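Local atomic coordinates of CopN (Chlamydia pneumoniae, PDB entry 4NRH), a protein that probably acts as a gatekeeper of type III secretion, forming a complex with the chaperone Scc3 that directs secretion of the translocators. Residues R249-L254 against N267-A272. Residues are numbered along the deposited sequence; the frame is centred on the assembly and turned at random.
Sequences REVRNL and NLFFSA
In the T3SS low-calcium-response E third helical domain, residues 249-254 and 267-272 of two consecutive helices, 244-255 and 259-272, touch through one aromatic side chain, Phe269, set against Val251 and Leu254. The backbones stay well apart: the nearest CA atoms, those of Val251 and Phe269, are 9.5 Å from each other, so the ring has to bridge the gap. Its first torsion (chi1 -79°) puts CG opposite the carbonyl carbon and beside the backbone N, and from there the ring extends to the other helix. The closest ring atom is CE2 of Phe269, 3.8 Å from CG2 of Val251; CD2 of Phe269 is 4.1 Å from the same methyl. This is the valine branch that lies beside its own backbone N, CG1 being turned anti to that N (chi1 170°). Further along the ring, CZ of Phe269 comes within 4.2 Å of CD2 of Leu254. Both methyls approach the ring obliquely, and nearly all of the 113 Å² buried, counted over both segments, belongs to these three buried, apolar residues. Within helix 259-272, the carbonyl O of Asn267 accepts two bonds, from the N of Ser271 and, at 2.7 Å, from its OG, which arrive from opposite faces of the carbonyl plane; the serine hydroxyl is thereby tied back to its own helix. Beyond the two segments, Phe269 also packs on Val229 and Ile236 of helix 226-237 and on Ile294 of helix 284-301, while Val251 rests on Val262, Val265 and Leu266 earlier in helix 259-272. The ring thus lies where four helices of the domain converge.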
loop_
_atom_site.group_PDB
_atom_site.type_symbol
_atom_site.label_atom_id
_atom_site.label_comp_id
_atom_site.label_asym_id
_atom_site.label_seq_id
_atom_site.Cartn_x
_atom_site.Cartn_y
_atom_site.Cartn_z
ATOM N N ARG A 249 28.165 -6.019 5.857
ATOM C CA ARG A 249 28.733 -6.689 4.693
ATOM C C ARG A 249 28.062 -6.232 3.402
ATOM O O ARG A 249 28.725 -6.037 2.383
ATOM C CB ARG A 249 28.605 -8.207 4.830
ATOM C CG ARG A 249 29.360 -8.987 3.765
ATOM C CD ARG A 249 29.210 -10.487 3.961
ATOM N NE ARG A 249 27.834 -10.926 3.749
ATOM C CZ ARG A 249 27.461 -12.197 3.644
ATOM N NH1 ARG A 249 28.364 -13.165 3.729
ATOM N NH2 ARG A 249 26.184 -12.502 3.452
ATOM N N GLU A 250 26.744 -6.069 3.453
ATOM C CA GLU A 250 25.974 -5.637 2.294
ATOM C C GLU A 250 26.378 -4.230 1.866
ATOM O O GLU A 250 26.504 -3.942 0.675
ATOM C CB GLU A 250 24.474 -5.688 2.596
ATOM C CG GLU A 250 23.588 -5.212 1.454
ATOM C CD GLU A 250 23.702 -6.086 0.219
ATOM O OE1 GLU A 250 24.010 -7.289 0.363
ATOM O OE2 GLU A 250 23.486 -5.570 -0.898
ATOM N N VAL A 251 26.578 -3.357 2.849
ATOM C CA VAL A 251 27.001 -1.987 2.589
ATOM C C VAL A 251 28.417 -1.941 2.014
ATOM O O VAL A 251 28.693 -1.180 1.085
ATOM C CB VAL A 251 26.935 -1.132 3.873
ATOM C CG1 VAL A 251 27.603 0.218 3.660
ATOM C CG2 VAL A 251 25.491 -0.948 4.309
ATOM N N ARG A 252 29.305 -2.769 2.556
ATOM C CA ARG A 252 30.681 -2.841 2.073
ATOM C C ARG A 252 30.766 -3.362 0.641
ATOM O O ARG A 252 31.583 -2.890 -0.148
ATOM C CB ARG A 252 31.529 -3.713 3.001
ATOM C CG ARG A 252 31.824 -3.059 4.339
ATOM C CD ARG A 252 32.742 -3.909 5.197
ATOM N NE ARG A 252 32.989 -3.291 6.497
ATOM C CZ ARG A 252 33.861 -2.310 6.703
ATOM N NH1 ARG A 252 34.577 -1.832 5.695
ATOM N NH2 ARG A 252 34.020 -1.807 7.919
ATOM N N ASN A 253 29.928 -4.340 0.309
ATOM C CA ASN A 253 29.842 -4.830 -1.063
ATOM C C ASN A 253 29.322 -3.744 -1.997
ATOM O O ASN A 253 29.596 -3.751 -3.197
ATOM C CB ASN A 253 28.935 -6.061 -1.144
ATOM C CG ASN A 253 29.518 -7.263 -0.430
ATOM O OD1 ASN A 253 30.718 -7.319 -0.161
ATOM N ND2 ASN A 253 28.668 -8.237 -0.121
ATOM N N LEU A 254 28.564 -2.813 -1.429
ATOM C CA LEU A 254 27.917 -1.757 -2.196
ATOM C C LEU A 254 28.852 -0.587 -2.516
ATOM O O LEU A 254 28.899 -0.120 -3.653
ATOM C CB LEU A 254 26.685 -1.253 -1.440
ATOM C CG LEU A 254 25.793 -0.224 -2.132
ATOM C CD1 LEU A 254 25.252 -0.790 -3.436
ATOM C CD2 LEU A 254 24.657 0.199 -1.215
ATOM N N ASN A 267 23.812 5.362 7.543
ATOM C CA ASN A 267 22.971 6.467 7.990
ATOM C C ASN A 267 21.826 6.708 7.015
ATOM O O ASN A 267 20.717 7.066 7.413
ATOM C CB ASN A 267 23.797 7.742 8.155
ATOM C CG ASN A 267 24.653 7.724 9.405
ATOM O OD1 ASN A 267 24.288 7.118 10.412
ATOM N ND2 ASN A 267 25.798 8.391 9.347
ATOM N N LEU A 268 22.111 6.516 5.731
ATOM C CA LEU A 268 21.105 6.666 4.688
ATOM C C LEU A 268 20.030 5.589 4.821
ATOM O O LEU A 268 18.838 5.871 4.697
ATOM C CB LEU A 268 21.757 6.608 3.307
ATOM C CG LEU A 268 20.853 6.987 2.139
ATOM C CD1 LEU A 268 20.265 8.362 2.387
ATOM C CD2 LEU A 268 21.628 6.958 0.832
ATOM N N PHE A 269 20.462 4.355 5.062
ATOM C CA PHE A 269 19.541 3.243 5.281
ATOM C C PHE A 269 18.666 3.469 6.508
ATOM O O PHE A 269 17.463 3.206 6.477
ATOM C CB PHE A 269 20.310 1.926 5.427
ATOM C CG PHE A 269 20.755 1.333 4.119
ATOM C CD1 PHE A 269 20.363 1.896 2.916
ATOM C CD2 PHE A 269 21.560 0.206 4.095
ATOM C CE1 PHE A 269 20.769 1.348 1.713
ATOM C CE2 PHE A 269 21.970 -0.346 2.895
ATOM C CZ PHE A 269 21.573 0.227 1.702
ATOM N N PHE A 270 19.277 3.948 7.587
ATOM C CA PHE A 270 18.558 4.194 8.831
ATOM C C PHE A 270 17.526 5.302 8.651
ATOM O O PHE A 270 16.400 5.201 9.139
ATOM C CB PHE A 270 19.530 4.556 9.959
ATOM C CG PHE A 270 18.894 4.581 11.321
ATOM C CD1 PHE A 270 18.311 5.740 11.808
ATOM C CD2 PHE A 270 18.868 3.442 12.108
ATOM C CE1 PHE A 270 17.720 5.763 13.057
ATOM C CE2 PHE A 270 18.278 3.459 13.357
ATOM C CZ PHE A 270 17.704 4.621 13.832
ATOM N N SER A 271 17.920 6.359 7.950
ATOM C CA SER A 271 17.020 7.469 7.660
ATOM C C SER A 271 15.858 7.020 6.779
ATOM O O SER A 271 14.754 7.557 6.871
ATOM C CB SER A 271 17.781 8.612 6.987
ATOM O OG SER A 271 18.915 8.986 7.749
ATOM N N ALA A 272 16.112 6.027 5.931
ATOM C CA ALA A 272 15.098 5.510 5.016
ATOM C C ALA A 272 13.947 4.835 5.758
ATOM O O ALA A 272 12.838 4.731 5.235
ATOM C CB ALA A 272 15.728 4.539 4.027
#